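Local coordinates for protein choline dehydrogenase and related flavoproteins (Aspergillus oryzae, PDB 3Q9T) that probably oxidises formate, as a formate oxidase of the glucose-methanol-choline oxidoreductase family that carries 8-formyl-FAD at its catalytic site, at residues Trp112-Trp120 / Leu517-Pro528; Pro124-Ser132 / Asn556-Asp567. All blocks are in the same frame, centred on the assembly; numbering follows the deposited sequence. Where two conformers were deposited one is given.

Contact 1: Trp112-Trp120 / Leu517-Pro528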
loop_
_atom_site.group_PDB
_atom_site.type_symbol
_atom_site.label_atom_id
_atom_site.label_comp_id
_atom_site.label_asym_id
_atom_site.label_seq_id
_atom_site.Cartn_x
_atom_site.Cartn_y
_atom_site.Cartn_z
ATOM N N TRP A 112 -0.386 32.768 10.102
ATOM C CA TRP A 112 -0.813 32.145 11.353
ATOM C C TRP A 112 -1.737 33.100 12.120
ATOM O O TRP A 112 -2.506 32.678 12.986
ATOM C CB TRP A 112 0.372 31.759 12.227
ATOM C CG TRP A 112 1.209 30.606 11.716
ATOM C CD1 TRP A 112 1.343 30.191 10.426
ATOM C CD2 TRP A 112 2.027 29.730 12.505
ATOM N NE1 TRP A 112 2.191 29.110 10.360
ATOM C CE2 TRP A 112 2.628 28.812 11.623
ATOM C CE3 TRP A 112 2.299 29.629 13.875
ATOM C CZ2 TRP A 112 3.492 27.809 12.061
ATOM C CZ3 TRP A 112 3.164 28.636 14.311
ATOM C CH2 TRP A 112 3.748 27.736 13.405
ATOM N N GLU A 113 -1.677 34.387 11.785
ATOM C CA GLU A 113 -2.485 35.372 12.489
ATOM C C GLU A 113 -3.957 34.969 12.541
ATOM O O GLU A 113 -4.641 35.197 13.533
ATOM C CB GLU A 113 -2.361 36.755 11.844
ATOM C CG GLU A 113 -3.410 37.725 12.364
ATOM C CD GLU A 113 -3.074 39.174 12.091
ATOM O OE1 GLU A 113 -2.052 39.441 11.425
ATOM O OE2 GLU A 113 -3.830 40.052 12.559
ATOM N N GLU A 114 -4.433 34.379 11.453
ATOM C CA GLU A 114 -5.820 33.948 11.335
ATOM C C GLU A 114 -6.186 32.933 12.405
ATOM O O GLU A 114 -7.354 32.761 12.740
ATOM C CB GLU A 114 -6.041 33.330 9.964
ATOM C CG GLU A 114 -7.443 32.811 9.736
ATOM C CD GLU A 114 -7.565 32.093 8.406
ATOM O OE1 GLU A 114 -6.540 31.993 7.698
ATOM O OE2 GLU A 114 -8.678 31.629 8.069
ATOM N N PHE A 115 -5.177 32.261 12.945
ATOM C CA PHE A 115 -5.416 31.250 13.958
ATOM C C PHE A 115 -4.995 31.732 15.333
ATOM O O PHE A 115 -5.672 31.465 16.320
ATOM C CB PHE A 115 -4.665 29.963 13.601
ATOM C CG PHE A 115 -5.103 29.355 12.303
ATOM C CD1 PHE A 115 -6.076 28.365 12.277
ATOM C CD2 PHE A 115 -4.561 29.789 11.104
ATOM C CE1 PHE A 115 -6.476 27.807 11.079
ATOM C CE2 PHE A 115 -4.959 29.241 9.902
ATOM C CZ PHE A 115 -5.914 28.251 9.877
ATOM N N GLY A 116 -3.871 32.440 15.406
ATOM C CA GLY A 116 -3.292 32.767 16.699
ATOM C C GLY A 116 -3.238 34.237 17.050
ATOM O O GLY A 116 -2.755 34.600 18.127
ATOM N N GLY A 117 -3.738 35.082 16.151
ATOM C CA GLY A 117 -3.649 36.518 16.340
ATOM C C GLY A 117 -2.216 36.989 16.162
ATOM O O GLY A 117 -1.328 36.216 15.789
ATOM N N LYS A 118 -1.986 38.264 16.450
ATOM C CA LYS A 118 -0.718 38.908 16.119
ATOM C C LYS A 118 0.511 38.220 16.705
ATOM O O LYS A 118 1.560 38.182 16.076
ATOM C CB LYS A 118 -0.741 40.384 16.541
ATOM C CG LYS A 118 -0.336 41.333 15.434
ATOM C CD LYS A 118 -1.254 41.179 14.224
ATOM C CE LYS A 118 -0.895 42.166 13.108
ATOM N NZ LYS A 118 0.545 42.078 12.690
ATOM N N GLU A 119 0.401 37.692 17.914
ATOM C CA GLU A 119 1.580 37.120 18.560
ATOM C C GLU A 119 2.089 35.861 17.842
ATOM O O GLU A 119 3.217 35.404 18.069
ATOM C CB GLU A 119 1.308 36.854 20.055
ATOM C CG GLU A 119 0.285 35.746 20.340
ATOM C CD GLU A 119 0.010 35.547 21.837
ATOM O OE1 GLU A 119 0.971 35.379 22.628
ATOM O OE2 GLU A 119 -1.181 35.563 22.219
ATOM N N TRP A 120 1.264 35.287 16.976
ATOM C CA TRP A 120 1.730 34.165 16.167
ATOM C C TRP A 120 1.972 34.585 14.718
ATOM O O TRP A 120 1.419 33.991 13.798
ATOM C CB TRP A 120 0.743 32.999 16.214
ATOM C CG TRP A 120 0.692 32.274 17.549
ATOM C CD1 TRP A 120 -0.204 32.478 18.557
ATOM C CD2 TRP A 120 1.573 31.234 18.000
ATOM N NE1 TRP A 120 0.057 31.623 19.609
ATOM C CE2 TRP A 120 1.148 30.855 19.294
ATOM C CE3 TRP A 120 2.687 30.596 17.443
ATOM C CZ2 TRP A 120 1.791 29.863 20.032
ATOM C CZ3 TRP A 120 3.330 29.609 18.180
ATOM C CH2 TRP A 120 2.873 29.244 19.459
ATOM N N LEU A 517 -3.484 25.427 16.831
ATOM C CA LEU A 517 -3.768 26.686 17.479
ATOM C C LEU A 517 -4.932 27.361 16.751
ATOM O O LEU A 517 -5.097 27.238 15.527
ATOM C CB LEU A 517 -2.518 27.564 17.562
ATOM C CG LEU A 517 -2.240 28.592 16.475
ATOM C CD1 LEU A 517 -3.287 29.649 16.569
ATOM C CD2 LEU A 517 -0.876 29.197 16.686
ATOM N N SER A 518 -5.758 28.048 17.534
ATOM C CA SER A 518 -6.986 28.632 16.999
ATOM C C SER A 518 -7.598 29.660 17.949
ATOM O O SER A 518 -7.216 29.757 19.111
ATOM C CB SER A 518 -8.003 27.520 16.729
ATOM O OG SER A 518 -8.365 26.887 17.947
ATOM N N LYS A 519 -8.589 30.397 17.465
ATOM C CA LYS A 519 -9.240 31.400 18.298
ATOM C C LYS A 519 -10.414 30.843 19.105
ATOM O O LYS A 519 -10.804 31.434 20.100
ATOM C CB LYS A 519 -9.670 32.606 17.458
ATOM C CG LYS A 519 -8.475 33.450 17.005
ATOM C CD LYS A 519 -8.858 34.447 15.932
ATOM C CE LYS A 519 -7.743 35.473 15.723
ATOM N NZ LYS A 519 -7.961 36.253 14.469
ATOM N N ASN A 520 -10.965 29.708 18.683
ATOM C CA ASN A 520 -12.078 29.086 19.397
ATOM C C ASN A 520 -12.217 27.651 18.952
ATOM O O ASN A 520 -11.612 27.246 17.962
ATOM C CB ASN A 520 -13.388 29.810 19.097
ATOM C CG ASN A 520 -13.653 29.897 17.622
ATOM O OD1 ASN A 520 -13.862 28.877 16.948
ATOM N ND2 ASN A 520 -13.628 31.111 17.096
ATOM N N ILE A 521 -13.059 26.896 19.648
ATOM C CA ILE A 521 -13.131 25.455 19.424
ATOM C C ILE A 521 -13.755 25.081 18.086
ATOM O O ILE A 521 -13.661 23.933 17.643
ATOM C CB ILE A 521 -13.848 24.740 20.600
ATOM C CG1 ILE A 521 -13.440 23.262 20.660
ATOM C CG2 ILE A 521 -15.368 24.939 20.524
ATOM C CD1 ILE A 521 -13.892 22.563 21.915
ATOM N N ASP A 522 -14.379 26.049 17.424
ATOM C CA ASP A 522 -14.951 25.790 16.105
ATOM C C ASP A 522 -13.908 25.919 15.011
ATOM O O ASP A 522 -14.139 25.522 13.865
ATOM C CB ASP A 522 -16.146 26.704 15.828
ATOM C CG ASP A 522 -17.396 26.255 16.568
ATOM O OD1 ASP A 522 -17.694 25.047 16.541
ATOM O OD2 ASP A 522 -18.070 27.100 17.192
ATOM N N GLN A 523 -12.748 26.449 15.376
ATOM C CA GLN A 523 -11.676 26.624 14.416
ATOM C C GLN A 523 -10.541 25.642 14.659
ATOM O O GLN A 523 -9.892 25.198 13.716
ATOM C CB GLN A 523 -11.147 28.059 14.464
ATOM C CG GLN A 523 -10.130 28.381 13.388
ATOM C CD GLN A 523 -9.500 29.748 13.582
ATOM O OE1 GLN A 523 -9.334 30.209 14.713
ATOM N NE2 GLN A 523 -9.153 30.408 12.477
ATOM N N GLY A 524 -10.289 25.304 15.919
ATOM C CA GLY A 524 -9.138 24.479 16.243
ATOM C C GLY A 524 -9.257 23.869 17.622
ATOM O O GLY A 524 -10.318 23.946 18.233
ATOM N N VAL A 525 -8.191 23.244 18.115
ATOM C CA VAL A 525 -8.290 22.617 19.432
ATOM C C VAL A 525 -7.640 23.363 20.609
ATOM O O VAL A 525 -8.084 23.218 21.741
ATOM C CB VAL A 525 -7.954 21.089 19.429
ATOM C CG1 VAL A 525 -7.994 20.490 18.007
ATOM C CG2 VAL A 525 -6.681 20.814 20.142
ATOM N N VAL A 526 -6.620 24.173 20.353
ATOM C CA VAL A 526 -6.053 24.992 21.418
ATOM C C VAL A 526 -6.121 26.473 21.080
ATOM O O VAL A 526 -6.116 26.854 19.903
ATOM C CB VAL A 526 -4.577 24.662 21.670
ATOM C CG1 VAL A 526 -4.390 23.157 21.799
ATOM C CG2 VAL A 526 -3.728 25.243 20.549
ATOM N N ASP A 527 -6.143 27.306 22.114
ATOM C CA ASP A 527 -6.217 28.749 21.926
ATOM C C ASP A 527 -4.830 29.363 21.719
ATOM O O ASP A 527 -3.819 28.646 21.693
ATOM C CB ASP A 527 -6.990 29.428 23.082
ATOM C CG ASP A 527 -6.241 29.387 24.414
ATOM O OD1 ASP A 527 -5.035 29.054 24.443
ATOM O OD2 ASP A 527 -6.867 29.707 25.442
ATOM N N PRO A 528 -4.771 30.697 21.568
ATOM C CA PRO A 528 -3.456 31.297 21.326
ATOM C C PRO A 528 -2.428 31.079 22.440
ATOM O O PRO A 528 -1.239 31.232 22.181
ATOM C CB PRO A 528 -3.782 32.783 21.151
ATOM C CG PRO A 528 -5.141 32.773 20.544
ATOM C CD PRO A 528 -5.863 31.641 21.277
HETATM O O HOH W 1 -9.755 29.421 9.937
HETATM O O HOH W 2 -9.369 34.524 12.778
#

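Contact 2: Pro124-Ser132 / Asn556-Asp567. With FAY ([(2R,3S,4R,5R)-5-(6-amino-9H-purin-9-yl)-3,4-dihydroxytetrahydrofuran-2-yl]methyl (2R,3S,4S)-5-(8-formyl-7-methyl-2,4-dioxo-3,4-dihydrobenzo[g]pteridin-10(2H)-yl)-2,3,4-trihydroxypentyl dihydrogen diphosphate), chain D.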
loop_
_atom_site.group_PDB
_atom_site.type_symbol
_atom_site.label_atom_id
_atom_site.label_comp_id
_atom_site.label_asym_id
_atom_site.label_seq_id
_atom_site.Cartn_x
_atom_site.Cartn_y
_atom_site.Cartn_z
ATOM N N PRO A 124 7.063 38.674 15.832
ATOM C CA PRO A 124 6.998 38.195 17.221
ATOM C C PRO A 124 7.605 36.807 17.415
ATOM O O PRO A 124 8.131 36.542 18.477
ATOM C CB PRO A 124 5.498 38.165 17.510
ATOM C CG PRO A 124 4.920 39.160 16.565
ATOM C CD PRO A 124 5.738 39.054 15.318
ATOM N N LEU A 125 7.554 35.946 16.406
ATOM C CA LEU A 125 8.067 34.582 16.540
ATOM C C LEU A 125 9.584 34.441 16.301
ATOM O O LEU A 125 10.219 33.504 16.803
ATOM C CB LEU A 125 7.291 33.635 15.615
ATOM C CG LEU A 125 5.875 33.301 16.081
ATOM C CD1 LEU A 125 5.207 32.331 15.128
ATOM C CD2 LEU A 125 5.940 32.689 17.475
ATOM N N VAL A 126 10.167 35.364 15.538
ATOM C CA VAL A 126 11.614 35.343 15.301
ATOM C C VAL A 126 12.473 34.973 16.515
ATOM O O VAL A 126 13.334 34.104 16.415
ATOM C CB VAL A 126 12.131 36.666 14.698
ATOM C CG1 VAL A 126 13.656 36.797 14.898
ATOM C CG2 VAL A 126 11.775 36.738 13.229
ATOM N N PRO A 127 12.264 35.646 17.657
ATOM C CA PRO A 127 13.077 35.306 18.831
ATOM C C PRO A 127 12.852 33.871 19.279
ATOM O O PRO A 127 13.805 33.192 19.660
ATOM C CB PRO A 127 12.603 36.295 19.909
ATOM C CG PRO A 127 11.340 36.886 19.387
ATOM C CD PRO A 127 11.385 36.803 17.900
ATOM N N TYR A 128 11.611 33.408 19.214
ATOM C CA TYR A 128 11.317 32.024 19.558
ATOM C C TYR A 128 11.936 31.034 18.563
ATOM O O TYR A 128 12.309 29.924 18.951
ATOM C CB TYR A 128 9.801 31.808 19.742
ATOM C CG TYR A 128 9.241 32.585 20.920
ATOM C CD1 TYR A 128 9.727 32.376 22.210
ATOM C CD2 TYR A 128 8.247 33.544 20.743
ATOM C CE1 TYR A 128 9.237 33.107 23.296
ATOM C CE2 TYR A 128 7.750 34.283 21.825
ATOM C CZ TYR A 128 8.249 34.057 23.092
ATOM O OH TYR A 128 7.742 34.771 24.158
ATOM N N LEU A 129 12.069 31.443 17.294
ATOM C CA LEU A 129 12.766 30.629 16.283
ATOM C C LEU A 129 14.279 30.545 16.552
ATOM O O LEU A 129 14.979 29.696 16.004
ATOM C CB LEU A 129 12.511 31.172 14.867
ATOM C CG LEU A 129 11.107 30.929 14.313
ATOM C CD1 LEU A 129 10.762 31.882 13.180
ATOM C CD2 LEU A 129 10.937 29.453 13.887
ATOM N N ARG A 130 14.787 31.433 17.400
ATOM C CA ARG A 130 16.221 31.497 17.631
ATOM C C ARG A 130 16.622 31.098 19.052
ATOM O O ARG A 130 17.765 30.712 19.303
ATOM C CB ARG A 130 16.712 32.894 17.278
ATOM C CG ARG A 130 16.444 33.211 15.814
ATOM C CD ARG A 130 16.733 34.657 15.440
ATOM N NE ARG A 130 16.503 34.862 14.013
ATOM C CZ ARG A 130 16.732 36.003 13.378
ATOM N NH1 ARG A 130 17.204 37.059 14.049
ATOM N NH2 ARG A 130 16.491 36.083 12.073
ATOM N N LYS A 131 15.673 31.149 19.978
ATOM C CA LYS A 131 16.006 30.961 21.387
ATOM C C LYS A 131 16.696 29.633 21.729
ATOM O O LYS A 131 17.599 29.604 22.568
ATOM C CB LYS A 131 14.763 31.154 22.262
ATOM C CG LYS A 131 15.082 31.412 23.735
ATOM C CD LYS A 131 13.822 31.727 24.536
ATOM C CE LYS A 131 14.109 31.882 26.024
ATOM N NZ LYS A 131 12.862 32.239 26.748
ATOM N N SER A 132 16.272 28.538 21.098
ATOM C CA SER A 132 16.764 27.211 21.461
ATOM C C SER A 132 18.235 26.969 21.100
ATOM O O SER A 132 18.896 26.108 21.675
ATOM C CB SER A 132 15.914 26.125 20.783
ATOM O OG SER A 132 14.530 26.378 20.943
ATOM N N ASN A 556 12.733 23.522 13.359
ATOM C CA ASN A 556 12.957 24.870 13.889
ATOM C C ASN A 556 11.641 25.457 14.421
ATOM O O ASN A 556 11.589 25.955 15.551
ATOM C CB ASN A 556 13.600 25.757 12.805
ATOM C CG ASN A 556 14.079 27.124 13.329
ATOM O OD1 ASN A 556 14.516 27.954 12.541
ATOM N ND2 ASN A 556 13.991 27.358 14.645
ATOM N N SER A 557 10.564 25.360 13.641
ATOM C CA SER A 557 9.257 25.857 14.098
ATOM C C SER A 557 8.723 25.092 15.332
ATOM O O SER A 557 8.013 25.658 16.176
ATOM C CB SER A 557 8.227 25.815 12.969
ATOM O OG SER A 557 7.998 24.471 12.531
ATOM N N VAL A 558 9.071 23.814 15.442
ATOM C CA VAL A 558 8.600 23.018 16.572
ATOM C C VAL A 558 9.273 23.440 17.883
ATOM O O VAL A 558 8.617 23.590 18.912
ATOM C CB VAL A 558 8.773 21.505 16.317
ATOM C CG1 VAL A 558 8.272 20.699 17.513
ATOM C CG2 VAL A 558 8.038 21.109 15.041
ATOM N N TYR A 559 10.587 23.617 17.852
ATOM C CA TYR A 559 11.278 24.201 18.991
ATOM C C TYR A 559 10.698 25.580 19.276
ATOM O O TYR A 559 10.437 25.916 20.417
ATOM C CB TYR A 559 12.773 24.322 18.731
ATOM C CG TYR A 559 13.570 23.049 18.934
ATOM C CD1 TYR A 559 13.926 22.627 20.209
ATOM C CD2 TYR A 559 13.995 22.285 17.844
ATOM C CE1 TYR A 559 14.666 21.465 20.400
ATOM C CE2 TYR A 559 14.755 21.127 18.027
ATOM C CZ TYR A 559 15.082 20.724 19.308
ATOM O OH TYR A 559 15.834 19.588 19.500
ATOM N N ALA A 560 10.483 26.384 18.241
ATOM C CA ALA A 560 9.873 27.708 18.454
ATOM C C ALA A 560 8.572 27.597 19.255
ATOM O O ALA A 560 8.316 28.400 20.164
ATOM C CB ALA A 560 9.607 28.408 17.131
ATOM N N VAL A 561 7.743 26.616 18.893
ATOM C CA VAL A 561 6.469 26.407 19.567
ATOM C C VAL A 561 6.673 26.117 21.063
ATOM O O VAL A 561 5.972 26.669 21.918
ATOM C CB VAL A 561 5.646 25.277 18.908
ATOM C CG1 VAL A 561 4.654 24.701 19.906
ATOM C CG2 VAL A 561 4.928 25.802 17.638
ATOM N N GLY A 562 7.645 25.261 21.362
ATOM C CA GLY A 562 7.983 24.938 22.731
ATOM C C GLY A 562 8.504 26.135 23.509
ATOM O O GLY A 562 8.166 26.299 24.679
ATOM N N GLU A 563 9.316 26.977 22.868
ATOM C CA GLU A 563 9.915 28.117 23.554
ATOM C C GLU A 563 8.813 29.106 23.913
ATOM O O GLU A 563 8.760 29.605 25.038
ATOM C CB GLU A 563 10.993 28.792 22.690
ATOM C CG GLU A 563 12.224 27.956 22.394
ATOM C CD GLU A 563 13.233 27.916 23.532
ATOM O OE1 GLU A 563 12.893 28.285 24.674
ATOM O OE2 GLU A 563 14.388 27.511 23.280
ATOM N N LYS A 564 7.917 29.365 22.968
ATOM C CA LYS A 564 6.819 30.286 23.213
ATOM C C LYS A 564 5.897 29.726 24.288
ATOM O O LYS A 564 5.503 30.434 25.210
ATOM C CB LYS A 564 6.046 30.595 21.928
ATOM C CG LYS A 564 4.874 31.585 22.115
ATOM C CD LYS A 564 4.318 32.067 20.767
ATOM C CE LYS A 564 3.159 33.044 20.925
ATOM N NZ LYS A 564 3.454 34.112 21.929
ATOM N N CYS A 565 5.566 28.447 24.186
ATOM C CA CYS A 565 4.707 27.830 25.184
ATOM C C CYS A 565 5.224 28.065 26.597
ATOM O O CYS A 565 4.472 28.465 27.481
ATOM C CB CYS A 565 4.583 26.324 24.951
ATOM S SG CYS A 565 3.427 25.560 26.106
ATOM N N ALA A 566 6.506 27.787 26.806
ATOM C CA ALA A 566 7.141 27.978 28.105
ATOM C C ALA A 566 7.049 29.450 28.559
ATOM O O ALA A 566 6.675 29.741 29.699
ATOM C CB ALA A 566 8.605 27.500 28.052
ATOM N N ASP A 567 7.369 30.375 27.659
ATOM C CA ASP A 567 7.226 31.796 27.962
ATOM C C ASP A 567 5.811 32.118 28.433
ATOM O O ASP A 567 5.639 32.750 29.473
ATOM C CB ASP A 567 7.602 32.674 26.762
ATOM C CG ASP A 567 9.020 33.246 26.868
ATOM O OD1 ASP A 567 9.787 32.774 27.740
ATOM O OD2 ASP A 567 9.369 34.155 26.065
HETATM P P FAY D . 7.408 16.934 18.289
HETATM N N1 FAY D . 12.603 18.360 10.662
HETATM C C2 FAY D . 13.663 19.212 10.360
HETATM O O2 FAY D . 13.612 20.394 10.680
HETATM N N3 FAY D . 14.920 18.685 10.154
HETATM C C4 FAY D . 15.026 17.401 9.679
HETATM O O4 FAY D . 15.912 17.172 8.835
HETATM N N5 FAY D . 14.044 15.231 9.519
HETATM C C6 FAY D . 13.394 12.992 9.804
HETATM C C7 FAY D . 12.595 12.022 10.384
HETATM C C8 FAY D . 11.545 12.409 11.223
HETATM O O8 FAY D . 10.050 11.651 12.860
HETATM C C9 FAY D . 11.395 13.760 11.564
HETATM P PA FAY D . 8.195 14.284 18.895
HETATM C "C1'" FAY D . 10.813 16.593 12.087
HETATM C C10 FAY D . 12.723 17.007 10.444
HETATM N N10 FAY D . 11.867 16.109 11.088
HETATM N N1A FAY D . 3.247 7.442 25.845
HETATM O O1A FAY D . 7.983 13.008 18.152
HETATM C C1B FAY D . 6.540 10.438 23.060
HETATM O O1P FAY D . 7.834 17.497 19.623
HETATM C "C2'" FAY D . 11.411 16.810 13.497
HETATM O "O2'" FAY D . 12.214 15.721 13.779
HETATM C C2A FAY D . 4.443 7.997 26.264
HETATM O O2A FAY D . 9.575 14.851 18.755
HETATM C C2B FAY D . 7.412 10.007 21.894
HETATM O O2B FAY D . 8.216 8.878 22.185
HETATM O O2P FAY D . 6.116 17.574 17.814
HETATM C "C3'" FAY D . 10.523 17.124 14.745
HETATM O "O3'" FAY D . 10.915 16.483 15.957
HETATM N N3A FAY D . 5.202 8.767 25.397
HETATM C C3B FAY D . 8.259 11.242 21.683
HETATM O O3B FAY D . 9.328 11.215 22.596
HETATM O O3P FAY D . 7.110 15.357 18.433
HETATM C "C4'" FAY D . 9.044 16.879 14.572
HETATM O "O4'" FAY D . 8.685 17.531 13.358
HETATM C C4A FAY D . 4.763 8.982 24.131
HETATM C C4B FAY D . 7.352 12.374 22.101
HETATM O O4B FAY D . 6.273 11.796 22.814
HETATM C C4X FAY D . 13.906 16.561 9.826
HETATM C "C5'" FAY D . 8.249 17.422 15.785
HETATM O "O5'" FAY D . 8.564 17.030 17.130
HETATM C C5A FAY D . 3.556 8.441 23.695
HETATM C C5B FAY D . 6.860 13.160 20.902
HETATM O O5B FAY D . 7.910 13.990 20.470
HETATM C C5X FAY D . 13.097 14.341 9.975
HETATM C C6A FAY D . 2.791 7.657 24.556
HETATM N N6A FAY D . 1.682 7.053 24.107
HETATM N N7A FAY D . 3.371 8.818 22.413
HETATM C C7M FAY D . 12.772 10.592 9.934
HETATM C C8A FAY D . 4.409 9.588 22.025
HETATM C C8M FAY D . 10.969 11.381 12.120
HETATM C C9A FAY D . 12.131 14.746 10.911
HETATM N N9A FAY D . 5.276 9.692 23.073
HETATM O O HOH W 3 5.004 34.666 24.264
HETATM O O HOH W 4 11.216 29.981 26.086
HETATM O O HOH W 5 12.070 34.571 25.997
#

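Contact 1: Trp112-Trp120 / Leu517-Pro528
Phe115 and Ser518 bring the two backbones together, with their CA atoms 4.3 Å apart. Gly116 lies beside Pro528. The short helix 113-116 thus rests against a loop without regular structure, and the chain leaves the helix at Gly117 with positive phi. Gln523 makes the main polar link on one side. With CG anti to the backbone N (chi1 -173°) and the chain extended, its amide reaches Glu114, and NE2 donates to Glu114 O at 3.0 Å. The donor sits above the carbonyl plane, while Glu114 O lies close to the plane of the amide. Gln523 OE1 also accepts from Lys519 N at 2.9 Å, which fixes the amide's rotation. The amide is nearly parallel to the Phe115 ring, 19° between planes, with NE2 3.7 Å from Phe115 CD1. One water joins Gln523 NE2 to Glu114 OE2, and a second joins Lys519 NZ to Glu114 O. In this GMC oxidoreductase fold the loop leads to strand 538-540, at the border of the parallel sheet. On the other side Trp120 NE1 donates to Pro528 O at 2.9 Å and 170°, in the ring plane and on a carbonyl lone pair. Leu517 CD2 lies over one face of this indole, but a second conformer makes that placement doubtful. Pro528 CB packs 3.7 Å from Gly116 O. Close by, the Glu119 carboxylate forms salt bridges to Lys529 and Lys564.

Contact 2: Pro124-Ser132 / Asn556-Asp567
In the FAD-binding fold of this GMC oxidoreductase, helix 122-131 crosses helix 555-572, with Tyr128 as a knob in a hole. The hole is formed by Ala560, Glu563, Lys564 and Asp567. The axes approach to 7.6 Å and their directions differ by 106°. One face of the Tyr128 ring covers the backbone of Lys564, whose CA is 3.8 Å from the ring centroid, a CH-pi contact. Tyr128 OH donates to the anti lone pair of Asp567 OD2 at 2.6 Å, with ring and carboxylate planes 81° apart. A water also ties this hydroxyl to Lys564 NZ, whose strongest partner is Glu119. Leu129 CD2 packs on Ala560 CB at 3.7 Å. Asn556 ND2 donates to a lone pair of Leu129 O at 2.9 Å, and that oxygen lies in the plane of the Asn556 amide. Facing away from this contact, Val558 lines the cofactor pocket, its CG1 3.7 Å from atom O5' of the 8-formyl-FAD. A bend at chi2 (-80°) turns the Glu563 carboxylate toward Ser132, and Arg24 forms a salt bridge with it as well. The extended Lys131 chain runs obliquely across this carboxylate and reaches Asp567 OD1 with NZ, a salt bridge of 3.3 Å. Ser132 OG donates to Glu563 OE2 at 2.6 Å, again on the anti lone pair.

Overall arrangement
Contact 1 and contact 2 lie 16 Å apart, centre to centre. Their first segments follow each other in the chain, on helix 113-116 and helix 122-131. The second segments come some 400 residues later in the same order, on the loop before strand 538-540 and on helix 555-572. Both contacts thus join the N-terminal part of the family sequence to its C-terminal part. They meet directly: Lys564 of contact 2 forms a salt bridge with Glu119 and a cation-pi contact with Trp120, both of contact 1. Contact 2 is buried and includes cofactor-pocket residue Val558. Contact 1 is partly buried, its Trp112 side chain about 11 Å from the cofactor.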